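PDB 6O38: acinetobacter secreted protease CpaA from Acinetobacter nosocomialis M2, which probably hydrolyses proteins with the help of a zinc ion and is secreted by the type II system, being found here in complex with its chaperone CpaB. Local coordinates for residues F25-G30 / K34-P39; V98-G103 / E107-T112; Q117-Q122 / Q128-P133; V308-S313 / P317-P322; T341-A346 / T351-G356. All coordinates share one frame; numbering follows the deposited sequence.

Contact 1 of 5, residues F25-G30 / K34-P39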
# COMPACT_ATOMS: atom_id res chain seq x y z
N PHE A 25 1.20 11.06 33.22
CA PHE A 25 0.30 11.77 32.31
C PHE A 25 -1.03 11.02 32.25
O PHE A 25 -1.07 9.87 31.80
CB PHE A 25 0.92 11.89 30.92
CG PHE A 25 0.26 12.91 30.04
CD1 PHE A 25 0.57 14.26 30.16
CD2 PHE A 25 -0.66 12.52 29.08
CE1 PHE A 25 -0.04 15.20 29.35
CE2 PHE A 25 -1.27 13.46 28.26
CZ PHE A 25 -0.95 14.80 28.40
N SER A 26 -2.10 11.67 32.70
CA SER A 26 -3.40 11.04 32.83
C SER A 26 -4.39 11.62 31.82
O SER A 26 -4.42 12.83 31.60
CB SER A 26 -3.96 11.20 34.25
OG SER A 26 -3.12 10.56 35.19
N LEU A 27 -5.19 10.74 31.23
CA LEU A 27 -6.24 11.12 30.29
C LEU A 27 -7.60 10.76 30.88
O LEU A 27 -7.77 9.66 31.42
CB LEU A 27 -6.05 10.42 28.94
CG LEU A 27 -4.80 10.78 28.13
CD1 LEU A 27 -4.41 9.64 27.21
CD2 LEU A 27 -5.03 12.05 27.34
N ALA A 28 -8.55 11.69 30.78
CA ALA A 28 -9.89 11.48 31.31
C ALA A 28 -10.90 11.95 30.27
O ALA A 28 -10.54 12.44 29.19
CB ALA A 28 -10.09 12.20 32.64
N ASN A 29 -12.19 11.81 30.59
CA ASN A 29 -13.23 12.21 29.65
C ASN A 29 -13.24 13.72 29.44
O ASN A 29 -13.36 14.19 28.30
CB ASN A 29 -14.60 11.72 30.14
CG ASN A 29 -14.87 10.28 29.77
OD1 ASN A 29 -14.37 9.78 28.76
ND2 ASN A 29 -15.67 9.60 30.58
N GLY A 30 -13.12 14.49 30.51
CA GLY A 30 -13.02 15.93 30.41
C GLY A 30 -11.62 16.45 30.21
O GLY A 30 -11.43 17.67 30.08
N LYS A 34 -6.01 13.42 21.52
CA LYS A 34 -5.98 12.23 20.67
C LYS A 34 -4.56 11.71 20.46
O LYS A 34 -4.30 10.52 20.65
CB LYS A 34 -6.65 12.53 19.32
CG LYS A 34 -7.06 11.28 18.56
CD LYS A 34 -7.78 11.63 17.27
CE LYS A 34 -8.52 10.43 16.71
NZ LYS A 34 -9.58 9.95 17.64
N ASN A 35 -3.64 12.59 20.09
CA ASN A 35 -2.28 12.20 19.75
C ASN A 35 -1.33 12.60 20.87
O ASN A 35 -1.36 13.74 21.35
CB ASN A 35 -1.84 12.84 18.43
CG ASN A 35 -2.72 12.42 17.27
OD1 ASN A 35 -3.24 11.31 17.24
ND2 ASN A 35 -2.88 13.32 16.30
N LEU A 36 -0.49 11.65 21.30
CA LEU A 36 0.47 11.86 22.37
C LEU A 36 1.87 11.53 21.88
O LEU A 36 2.06 10.78 20.91
CB LEU A 36 0.13 10.99 23.60
CG LEU A 36 -1.07 11.35 24.47
CD1 LEU A 36 -2.39 11.03 23.79
CD2 LEU A 36 -0.98 10.65 25.81
N SER A 37 2.86 12.09 22.56
CA SER A 37 4.26 11.85 22.22
C SER A 37 5.12 12.06 23.45
O SER A 37 4.78 12.85 24.34
CB SER A 37 4.73 12.76 21.08
OG SER A 37 4.70 14.12 21.47
N LEU A 38 6.25 11.34 23.49
CA LEU A 38 7.24 11.43 24.55
C LEU A 38 8.33 12.44 24.18
O LEU A 38 8.64 12.61 22.99
CB LEU A 38 7.86 10.07 24.82
CG LEU A 38 6.89 8.97 25.28
CD1 LEU A 38 7.62 7.65 25.45
CD2 LEU A 38 6.20 9.38 26.57
N PRO A 39 8.93 13.11 25.16
CA PRO A 39 9.93 14.13 24.84
C PRO A 39 11.25 13.51 24.40
O PRO A 39 11.67 12.47 24.92
CB PRO A 39 10.08 14.89 26.16
CG PRO A 39 9.76 13.88 27.20
CD PRO A 39 8.69 13.00 26.61
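Leu36 pushes one methyl, CD2, into the gap between the side chains of Phe25 and Leu27, and the whole contact turns on that single branch. Toward the phenyl group the approach is slanting, aimed neither squarely at the ring face nor at its rim: CE2 of Phe25 lies 3.7 Å from Leu36 CD2. Leu27 meets the same methyl differently. The two leucines extend toward each other tip to tip, with Leu27 CD1 3.8 Å from Leu36 CD2. The phenyl group is placed by a first torsion of -164°, which sets CG of Phe25 opposite the backbone N and lets the ring lean across the interface. The backbones stay well apart, Phe25 CA and Leu36 CA being 9.9 Å from each other, so only side chains bridge the space. Pro7 packs beside Phe25 and Leu27, while Ile50 and Leu60 flank Leu36. At the edge of this region Glu47 of the chaperone CpaB packs on Lys34 and Asn35. Strands 22-27 and 35-37 belong to different sheets, and their facing apolar residues form a worked example of the core of a beta-sandwich, here the first of the StcE-type sandwich domains.

Contact 2 of 5, residues V98-G103 / E107-T112; sequences VSPTTG and ELIPLT
The carboxylate of Glu107 is gripped by Thr101 and Thr102 and covered by Pro100. Over one face sits the proline, its CB 3.7 Å from Glu107 CD. Above the opposite face comes the hydroxyl of Thr102, whose OG1 is 2.8 Å from Glu107 OE1 and stands 61° out of the carboxylate plane. Two successive backbone amides come in on the syn sides of the two oxygens, each tilted modestly out of plane: Thr101 N bonds to Glu107 OE2 at 2.8 Å and almost straight (171°), and Thr102 N bonds to Glu107 OE1 at 2.9 Å. Thr101 OG1 adds a weak bond to OE2. An extended Glu107 side chain, with CG opposite the backbone N (chi1 180°), carries the group to the loop. Farther along, contact is apolar: Val98 CG1 touches Ile109 CG2 at 3.7 Å, Val98 CG2 faces the ring of Pro110, and Pro100 CD rests 4.0 Å from Ile109 CD1. Ile130 and Val119 continue this greasy layer inward, and Ser104 OG also bonds to Thr102 OG1. Strand 106-108 thus fastens the loop leading into it by a side-chain acceptor that takes up consecutive backbone N-H groups. Such donors would be expected to favour the ionised carboxylate.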
# COMPACT_ATOMS: atom_id res chain seq x y z
N VAL A 98 4.64 -11.87 31.57
CA VAL A 98 4.17 -13.16 32.04
C VAL A 98 5.07 -14.24 31.43
O VAL A 98 5.50 -14.11 30.28
CB VAL A 98 2.69 -13.40 31.68
CG1 VAL A 98 2.48 -13.40 30.18
CG2 VAL A 98 2.18 -14.70 32.30
N SER A 99 5.36 -15.27 32.20
CA SER A 99 6.27 -16.31 31.76
C SER A 99 5.71 -17.69 32.04
O SER A 99 4.93 -17.87 32.99
CB SER A 99 7.64 -16.17 32.45
OG SER A 99 8.20 -14.89 32.23
N PRO A 100 6.07 -18.69 31.23
CA PRO A 100 5.74 -20.07 31.58
C PRO A 100 6.47 -20.49 32.84
O PRO A 100 7.64 -20.14 33.05
CB PRO A 100 6.21 -20.87 30.36
CG PRO A 100 7.25 -20.01 29.73
CD PRO A 100 6.79 -18.60 29.95
N THR A 101 5.78 -21.26 33.69
CA THR A 101 6.33 -21.64 34.98
C THR A 101 6.58 -23.14 35.12
O THR A 101 7.35 -23.54 35.99
CB THR A 101 5.41 -21.19 36.12
OG1 THR A 101 4.11 -21.78 35.95
CG2 THR A 101 5.27 -19.67 36.12
N THR A 102 5.94 -23.97 34.30
CA THR A 102 6.14 -25.41 34.32
C THR A 102 7.13 -25.79 33.23
O THR A 102 6.98 -25.37 32.08
CB THR A 102 4.82 -26.15 34.12
OG1 THR A 102 4.46 -26.13 32.73
CG2 THR A 102 3.71 -25.49 34.93
N GLY A 103 8.13 -26.59 33.59
CA GLY A 103 9.14 -27.02 32.64
C GLY A 103 8.67 -28.13 31.73
O GLY A 103 9.49 -28.88 31.18
N GLU A 107 2.27 -25.50 27.76
CA GLU A 107 1.75 -24.61 28.79
C GLU A 107 0.97 -23.48 28.14
O GLU A 107 1.50 -22.79 27.26
CB GLU A 107 2.89 -24.05 29.65
CG GLU A 107 2.41 -23.10 30.74
CD GLU A 107 3.46 -22.87 31.81
OE1 GLU A 107 4.52 -23.52 31.76
OE2 GLU A 107 3.22 -22.03 32.71
N LEU A 108 -0.27 -23.30 28.58
CA LEU A 108 -1.06 -22.14 28.16
C LEU A 108 -0.64 -20.91 28.95
O LEU A 108 -0.47 -20.96 30.17
CB LEU A 108 -2.55 -22.41 28.36
CG LEU A 108 -3.48 -21.30 27.90
CD1 LEU A 108 -3.28 -21.00 26.42
CD2 LEU A 108 -4.92 -21.66 28.17
N ILE A 109 -0.48 -19.80 28.25
CA ILE A 109 -0.01 -18.55 28.85
C ILE A 109 -1.23 -17.76 29.29
O ILE A 109 -2.10 -17.46 28.45
CB ILE A 109 0.85 -17.74 27.87
CG1 ILE A 109 2.17 -18.46 27.59
CG2 ILE A 109 1.10 -16.34 28.41
CD1 ILE A 109 2.96 -18.79 28.84
N PRO A 110 -1.35 -17.40 30.57
CA PRO A 110 -2.47 -16.56 31.01
C PRO A 110 -2.20 -15.09 30.70
O PRO A 110 -1.17 -14.54 31.10
CB PRO A 110 -2.53 -16.81 32.52
CG PRO A 110 -1.12 -17.14 32.89
CD PRO A 110 -0.53 -17.87 31.70
N LEU A 111 -3.12 -14.46 29.97
CA LEU A 111 -3.02 -13.06 29.62
C LEU A 111 -4.09 -12.25 30.35
O LEU A 111 -5.20 -12.73 30.60
CB LEU A 111 -3.16 -12.85 28.11
CG LEU A 111 -2.06 -13.46 27.24
CD1 LEU A 111 -2.28 -13.10 25.78
CD2 LEU A 111 -0.69 -13.01 27.71
N THR A 112 -3.74 -11.01 30.70
CA THR A 112 -4.68 -10.10 31.32
C THR A 112 -5.49 -9.38 30.23
O THR A 112 -5.41 -9.71 29.05
CB THR A 112 -3.95 -9.11 32.23
OG1 THR A 112 -3.16 -8.22 31.42
CG2 THR A 112 -3.03 -9.85 33.19

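Contact 3 of 5, residues Q117-Q122 / Q128-P133; sequences QKVLIQ and QTIALP
Ile130 has its CG1 branch between its own backbone N and carbonyl carbon; this first torsion (chi1 57°) aims CG1 at the facing strand, and the second, at 147° not well staggered, then sets where CD1 ends up. On the other segment Val119 CG1, which lies opposite its backbone N (chi1 175°), and Ile121 CD1 both face the Ile130 tip. The meetings are end to end: Ile130 CD1 lies 4.0 Å from Val119 CG1 and 4.1 Å from Ile121 CD1. Ile130 therefore acts as a single peg set against two neighbours that sit two residues apart on one strand. Leu132 makes a looser approach at the other end, with CD2 4.5 Å from Val119 CG2; its CB is not aimed straight at the facing segment, yet the extended end of the side chain closes some of the distance. The main chains are separated by 9.3 Å between Val119 CA and Leu132 CA, a spacing that side chains alone span.

Strand 116-121 bonds through its backbone to neighbours in its own layer, among them Gln143 and Val98, and strand 129-131 lies beside strand 106-108 in the facing layer. Val142 and Ile109 pack on Val119 and extend the apolar surroundings. On the same segment as Ile130, Pro133 O accepts a hydrogen bond from Trp184 NE1, and Thr129 OG1 bonds to Asp153 OD1.

Chemically the contact consists of saturated carbon against saturated carbon. With no polar pairing between the segments, their alignment rests on side-chain shape and on water being excluded, while hydrogen bonding is left to the separate layers of the sandwich.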
# COMPACT_ATOMS: atom_id res chain seq x y z
N GLN A 117 0.99 -6.65 26.30
CA GLN A 117 1.62 -7.53 27.28
C GLN A 117 2.86 -8.16 26.65
O GLN A 117 3.01 -8.18 25.42
CB GLN A 117 0.66 -8.62 27.76
CG GLN A 117 -0.65 -8.09 28.33
CD GLN A 117 -1.57 -9.20 28.80
OE1 GLN A 117 -1.15 -10.11 29.53
NE2 GLN A 117 -2.82 -9.14 28.38
N LYS A 118 3.74 -8.68 27.50
CA LYS A 118 4.96 -9.33 27.06
C LYS A 118 5.02 -10.75 27.61
O LYS A 118 4.86 -10.95 28.82
CB LYS A 118 6.20 -8.54 27.51
CG LYS A 118 7.52 -9.22 27.18
CD LYS A 118 8.68 -8.24 27.27
CE LYS A 118 9.70 -8.69 28.30
NZ LYS A 118 11.09 -8.35 27.90
N VAL A 119 5.24 -11.72 26.73
CA VAL A 119 5.49 -13.10 27.12
C VAL A 119 6.99 -13.35 26.97
O VAL A 119 7.52 -13.31 25.86
CB VAL A 119 4.67 -14.09 26.28
CG1 VAL A 119 5.05 -15.52 26.63
CG2 VAL A 119 3.19 -13.86 26.51
N LEU A 120 7.66 -13.60 28.09
CA LEU A 120 9.11 -13.68 28.14
C LEU A 120 9.53 -15.06 28.62
O LEU A 120 9.06 -15.53 29.66
CB LEU A 120 9.66 -12.56 29.04
CG LEU A 120 11.12 -12.36 29.44
CD1 LEU A 120 11.35 -12.92 30.83
CD2 LEU A 120 12.10 -12.94 28.43
N ILE A 121 10.39 -15.72 27.85
CA ILE A 121 10.87 -17.07 28.13
C ILE A 121 12.33 -17.00 28.57
O ILE A 121 13.15 -16.36 27.91
CB ILE A 121 10.71 -17.99 26.91
CG1 ILE A 121 9.23 -18.14 26.54
CG2 ILE A 121 11.34 -19.35 27.17
CD1 ILE A 121 8.99 -19.05 25.37
N GLN A 122 12.64 -17.67 29.68
CA GLN A 122 13.99 -17.69 30.24
C GLN A 122 14.43 -19.13 30.49
O GLN A 122 13.66 -20.08 30.38
CB GLN A 122 14.06 -16.91 31.56
CG GLN A 122 13.41 -15.56 31.53
CD GLN A 122 13.53 -14.83 32.85
OE1 GLN A 122 12.95 -15.24 33.85
NE2 GLN A 122 14.29 -13.74 32.86
N GLN A 128 8.38 -26.29 26.48
CA GLN A 128 8.64 -26.75 25.12
C GLN A 128 7.76 -26.02 24.12
O GLN A 128 8.24 -25.54 23.08
CB GLN A 128 8.43 -28.26 25.03
CG GLN A 128 8.66 -28.84 23.64
CD GLN A 128 10.12 -28.87 23.25
OE1 GLN A 128 10.94 -29.50 23.91
NE2 GLN A 128 10.46 -28.18 22.16
N THR A 129 6.46 -25.92 24.41
CA THR A 129 5.52 -25.24 23.53
C THR A 129 4.61 -24.37 24.37
O THR A 129 3.95 -24.87 25.29
CB THR A 129 4.69 -26.25 22.72
OG1 THR A 129 5.57 -27.13 22.01
CG2 THR A 129 3.80 -25.53 21.73
N ILE A 130 4.57 -23.08 24.07
CA ILE A 130 3.68 -22.14 24.74
C ILE A 130 2.53 -21.82 23.79
O ILE A 130 2.70 -21.76 22.57
CB ILE A 130 4.41 -20.86 25.19
CG1 ILE A 130 5.08 -20.17 24.00
CG2 ILE A 130 5.44 -21.18 26.26
CD1 ILE A 130 5.12 -18.66 24.11
N ALA A 131 1.35 -21.63 24.36
CA ALA A 131 0.14 -21.36 23.59
C ALA A 131 -0.45 -20.03 24.02
O ALA A 131 -0.62 -19.78 25.22
CB ALA A 131 -0.89 -22.48 23.78
N LEU A 132 -0.74 -19.18 23.05
CA LEU A 132 -1.44 -17.94 23.36
C LEU A 132 -2.93 -18.23 23.53
O LEU A 132 -3.50 -19.01 22.76
CB LEU A 132 -1.23 -16.90 22.27
CG LEU A 132 0.20 -16.43 22.04
CD1 LEU A 132 0.26 -15.42 20.90
CD2 LEU A 132 0.78 -15.83 23.31
N PRO A 133 -3.58 -17.63 24.52
CA PRO A 133 -5.01 -17.89 24.72
C PRO A 133 -5.84 -17.25 23.62
O PRO A 133 -5.53 -16.18 23.11
CB PRO A 133 -5.30 -17.26 26.08
CG PRO A 133 -4.30 -16.16 26.19
CD PRO A 133 -3.06 -16.67 25.50

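Contact 4 of 5, residues V308-S313 / P317-P322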
# COMPACT_ATOMS: atom_id res chain seq x y z
N VAL A 308 9.50 1.80 -18.87
CA VAL A 308 10.08 2.85 -19.70
C VAL A 308 9.07 3.99 -19.79
O VAL A 308 7.89 3.75 -20.09
CB VAL A 308 10.44 2.32 -21.11
CG1 VAL A 308 10.99 3.45 -21.96
CG2 VAL A 308 11.43 1.18 -20.99
N LYS A 309 9.53 5.21 -19.55
CA LYS A 309 8.68 6.40 -19.50
C LYS A 309 9.06 7.34 -20.63
O LYS A 309 10.03 8.10 -20.53
CB LYS A 309 8.80 7.08 -18.14
CG LYS A 309 8.19 6.29 -17.00
CD LYS A 309 8.07 7.13 -15.74
CE LYS A 309 7.88 6.26 -14.50
NZ LYS A 309 7.64 7.07 -13.28
N LEU A 310 8.29 7.30 -21.72
CA LEU A 310 8.52 8.17 -22.86
C LEU A 310 7.96 9.56 -22.61
O LEU A 310 6.85 9.71 -22.09
CB LEU A 310 7.89 7.58 -24.12
CG LEU A 310 8.60 6.39 -24.78
CD1 LEU A 310 7.65 5.64 -25.69
CD2 LEU A 310 9.81 6.88 -25.56
N SER A 311 8.74 10.57 -22.97
CA SER A 311 8.33 11.96 -22.85
C SER A 311 8.80 12.72 -24.09
O SER A 311 9.38 12.14 -25.01
CB SER A 311 8.87 12.60 -21.57
OG SER A 311 10.27 12.82 -21.67
N THR A 312 8.53 14.02 -24.11
CA THR A 312 8.96 14.85 -25.23
C THR A 312 10.48 14.96 -25.29
O THR A 312 11.07 14.99 -26.38
CB THR A 312 8.32 16.23 -25.14
OG1 THR A 312 6.89 16.10 -25.16
CG2 THR A 312 8.75 17.11 -26.31
N SER A 313 11.14 15.00 -24.13
CA SER A 313 12.58 15.21 -24.07
C SER A 313 13.38 13.93 -24.26
O SER A 313 14.60 14.02 -24.49
CB SER A 313 12.96 15.86 -22.74
OG SER A 313 12.50 15.09 -21.64
N PRO A 317 11.60 7.18 -31.86
CA PRO A 317 10.65 6.76 -32.90
C PRO A 317 10.31 5.28 -32.83
O PRO A 317 9.15 4.91 -33.03
CB PRO A 317 11.37 7.13 -34.20
CG PRO A 317 12.82 7.09 -33.84
CD PRO A 317 12.89 7.61 -32.44
N THR A 318 11.29 4.43 -32.55
CA THR A 318 11.07 2.99 -32.44
C THR A 318 11.77 2.46 -31.20
O THR A 318 12.83 2.95 -30.81
CB THR A 318 11.59 2.23 -33.68
OG1 THR A 318 13.02 2.32 -33.73
CG2 THR A 318 11.00 2.81 -34.96
N LEU A 319 11.15 1.46 -30.58
CA LEU A 319 11.74 0.77 -29.43
C LEU A 319 11.73 -0.73 -29.70
O LEU A 319 10.72 -1.28 -30.14
CB LEU A 319 10.97 1.08 -28.14
CG LEU A 319 11.11 2.49 -27.56
CD1 LEU A 319 10.33 2.60 -26.26
CD2 LEU A 319 12.57 2.83 -27.35
N GLN A 320 12.86 -1.37 -29.42
CA GLN A 320 13.00 -2.81 -29.55
C GLN A 320 12.93 -3.43 -28.16
O GLN A 320 13.72 -3.08 -27.28
CB GLN A 320 14.32 -3.17 -30.23
CG GLN A 320 14.50 -4.65 -30.53
CD GLN A 320 13.76 -5.10 -31.78
OE1 GLN A 320 13.17 -4.28 -32.49
NE2 GLN A 320 13.79 -6.39 -32.06
N LEU A 321 11.96 -4.33 -27.96
CA LEU A 321 11.84 -5.01 -26.68
C LEU A 321 13.11 -5.83 -26.41
O LEU A 321 13.81 -6.22 -27.35
CB LEU A 321 10.60 -5.91 -26.68
CG LEU A 321 9.27 -5.15 -26.64
CD1 LEU A 321 8.09 -6.10 -26.66
CD2 LEU A 321 9.21 -4.24 -25.43
N PRO A 322 13.43 -6.08 -25.14
CA PRO A 322 14.72 -6.70 -24.81
C PRO A 322 14.95 -7.99 -25.58
O PRO A 322 14.06 -8.84 -25.70
CB PRO A 322 14.60 -6.96 -23.30
CG PRO A 322 13.67 -5.91 -22.82
CD PRO A 322 12.67 -5.70 -23.93
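Leu310 and Leu319 meet methyl to methyl, reaching toward each other tip to tip with Leu310 CD1 4.1 Å from Leu319 CD1. The same Leu319 methyl also faces Val308, whose CG1 is 4.4 Å from Leu319 CD1. One leucine on strand 318-320 therefore answers two residues on strand 305-310, all three buried. In Leu319 the first torsion of -71° places CG opposite the carbonyl carbon, and an extended continuation (chi2 -178°) carries CD1 into the space between the layers. Around this centre, Ile294 touches all three side chains, while Thr341 and Ile343 flank Leu319 and Ile333 packs on Leu310. Backbone bonds to Val332 and Val334 fix strand 305-310 in its sheet. Beyond its end the chain turns: the side-chain amide of Asn314 accepts from Ser311 N and donates to Lys309 O, and a weak bond joins Ser313 N to Ser311 OG. On the outer side Lys309 makes a long, weak ion pair with Glu103 of the chaperone CpaB. The CA atoms of Val308 and Leu319 are 10.1 Å apart, a separation that side chains from two facing sheets span by meeting at their ends, as in a beta-sandwich; here it is the StcE-type sandwich domain nearest in sequence to the protease region.

Contact 5 of 5, residues T341-A346 / T351-G356; sequences TYINAA and TAIKNG
Thr341 pairs with Ile353, and Ile343 with Thr351, through four backbone hydrogen bonds that hold the two strands antiparallel. Thr341 N donates to Ile353 O at 3.1 Å, and Ile353 N returns a bond to Thr341 O at 2.8 Å. In the next hydrogen-bonded pair Ile343 N reaches Thr351 O at 2.6 Å, and Thr351 N reaches Ile343 O at 2.9 Å. Between them stands the non-hydrogen-bonded pair Tyr342 and Ala352, where CA-H...O contacts fill in: Ala352 CA is 3.3 Å from Thr341 O, and Tyr342 CA approaches Thr351 O.

Carbon contacts divide between the two faces. On the face of Thr341, Ile343, Thr351 and Ile353, the two isoleucines make an apolar contact, Ile343 CG1 lying 4.3 Å from Ile353 CG2. The threonines add carbon contacts: Ile353 CG2 lies 3.8 Å from Thr341 CB, and Thr351 CG2 is near Ile343 CB. With CG1 of Ile353 opposite its backbone N (chi1 178°), the longer branch leads away from Thr341 and leaves CG2 to make the contact. On the other face Tyr342 CD1 touches Ala352 CB at 3.9 Å, the methyl meeting the ring obliquely, while Thr351 O sits at the ring edge, near its plane.

Polar side-chain ends look outside the pair: Thr341 OG1 bonds to Gln316 O, and Thr351 OG1 to Arg359 NH2. Ile333 and Phe361 of the facing layer pack against the buried isoleucine side.

In this beta hairpin the backbone bonds set the register, leaving the side chains to give the ribbon a core-facing apolar surface and an outer one, where the aromatic ring of Tyr342 stands.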
# COMPACT_ATOMS: atom_id res chain seq x y z
N THR A 341 5.21 6.05 -30.77
CA THR A 341 6.44 5.28 -30.74
C THR A 341 6.11 3.84 -31.10
O THR A 341 5.20 3.24 -30.52
CB THR A 341 7.10 5.33 -29.36
OG1 THR A 341 7.60 6.66 -29.12
CG2 THR A 341 8.25 4.34 -29.27
N TYR A 342 6.85 3.29 -32.06
CA TYR A 342 6.64 1.91 -32.49
C TYR A 342 7.40 0.95 -31.59
O TYR A 342 8.53 1.24 -31.16
CB TYR A 342 7.06 1.73 -33.94
CG TYR A 342 6.21 2.52 -34.91
CD1 TYR A 342 4.94 2.08 -35.27
CD2 TYR A 342 6.67 3.70 -35.47
CE1 TYR A 342 4.15 2.80 -36.15
CE2 TYR A 342 5.89 4.43 -36.36
CZ TYR A 342 4.64 3.97 -36.69
OH TYR A 342 3.86 4.68 -37.58
N ILE A 343 6.78 -0.19 -31.29
CA ILE A 343 7.36 -1.21 -30.43
C ILE A 343 7.53 -2.48 -31.26
O ILE A 343 6.58 -2.91 -31.93
CB ILE A 343 6.48 -1.48 -29.20
CG1 ILE A 343 6.20 -0.18 -28.45
CG2 ILE A 343 7.15 -2.49 -28.28
CD1 ILE A 343 7.43 0.51 -27.92
N ASN A 344 8.72 -3.07 -31.20
CA ASN A 344 9.03 -4.25 -31.99
C ASN A 344 9.70 -5.30 -31.12
O ASN A 344 10.28 -5.00 -30.07
CB ASN A 344 9.92 -3.92 -33.19
CG ASN A 344 9.25 -2.98 -34.17
OD1 ASN A 344 8.38 -3.40 -34.94
ND2 ASN A 344 9.65 -1.72 -34.16
N ALA A 345 9.61 -6.55 -31.57
CA ALA A 345 10.25 -7.68 -30.90
C ALA A 345 10.81 -8.62 -31.96
O ALA A 345 10.45 -8.55 -33.13
CB ALA A 345 9.28 -8.42 -29.97
N ALA A 346 11.70 -9.51 -31.51
CA ALA A 346 12.36 -10.43 -32.44
C ALA A 346 11.36 -11.37 -33.11
O ALA A 346 11.57 -11.77 -34.26
CB ALA A 346 13.44 -11.23 -31.72
N THR A 351 3.88 -3.02 -33.11
CA THR A 351 2.75 -2.23 -32.66
C THR A 351 3.24 -0.84 -32.29
O THR A 351 4.42 -0.52 -32.42
CB THR A 351 2.05 -2.93 -31.48
OG1 THR A 351 0.99 -2.11 -30.98
CG2 THR A 351 3.06 -3.22 -30.38
N ALA A 352 2.31 0.01 -31.84
CA ALA A 352 2.62 1.38 -31.50
C ALA A 352 1.99 1.75 -30.16
O ALA A 352 0.95 1.22 -29.78
CB ALA A 352 2.14 2.36 -32.58
N ILE A 353 2.64 2.68 -29.46
CA ILE A 353 2.11 3.27 -28.23
C ILE A 353 1.85 4.75 -28.50
O ILE A 353 2.68 5.43 -29.10
CB ILE A 353 3.05 3.06 -27.04
CG1 ILE A 353 2.49 3.74 -25.79
CG2 ILE A 353 4.45 3.56 -27.35
CD1 ILE A 353 3.16 3.32 -24.51
N LYS A 354 0.70 5.23 -28.05
CA LYS A 354 0.25 6.59 -28.31
C LYS A 354 0.31 7.43 -27.04
O LYS A 354 0.57 6.93 -25.94
CB LYS A 354 -1.16 6.58 -28.91
CG LYS A 354 -1.23 5.84 -30.24
CD LYS A 354 -2.63 5.81 -30.82
CE LYS A 354 -3.48 4.75 -30.14
NZ LYS A 354 -4.79 4.56 -30.82
N ASN A 355 0.06 8.73 -27.20
CA ASN A 355 0.15 9.67 -26.09
C ASN A 355 -0.84 9.31 -24.99
O ASN A 355 -2.02 9.08 -25.25
CB ASN A 355 -0.10 11.09 -26.58
CG ASN A 355 -0.00 12.12 -25.47
OD1 ASN A 355 0.83 12.01 -24.58
ND2 ASN A 355 -0.87 13.13 -25.52
N GLY A 356 -0.35 9.27 -23.75
CA GLY A 356 -1.19 8.97 -22.61
C GLY A 356 -1.48 7.50 -22.39
O GLY A 356 -2.26 7.17 -21.49

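Along the chain the five contacts follow in series, from contact 1 to contact 5, through the beta-sandwich region ahead of the zinc-binding helix. Contacts 2 and 3 are neighbours, their centres 6 Å apart, with strands 106-108 and 129-131 side by side in one sheet. Contacts 4 and 5 form a second cluster, centres 8 Å apart, sharing the sheet of strands 318-320, 341-344 and 350-353. Contact 1 lies about 31 Å from contact 3 and 55 Å from contact 4, centre to centre. Contacts 1, 3 and 4 repeat one solution, side chains joining two facing sheets, in separate StcE-type domains, consistent with a protein built from repeated sandwiches.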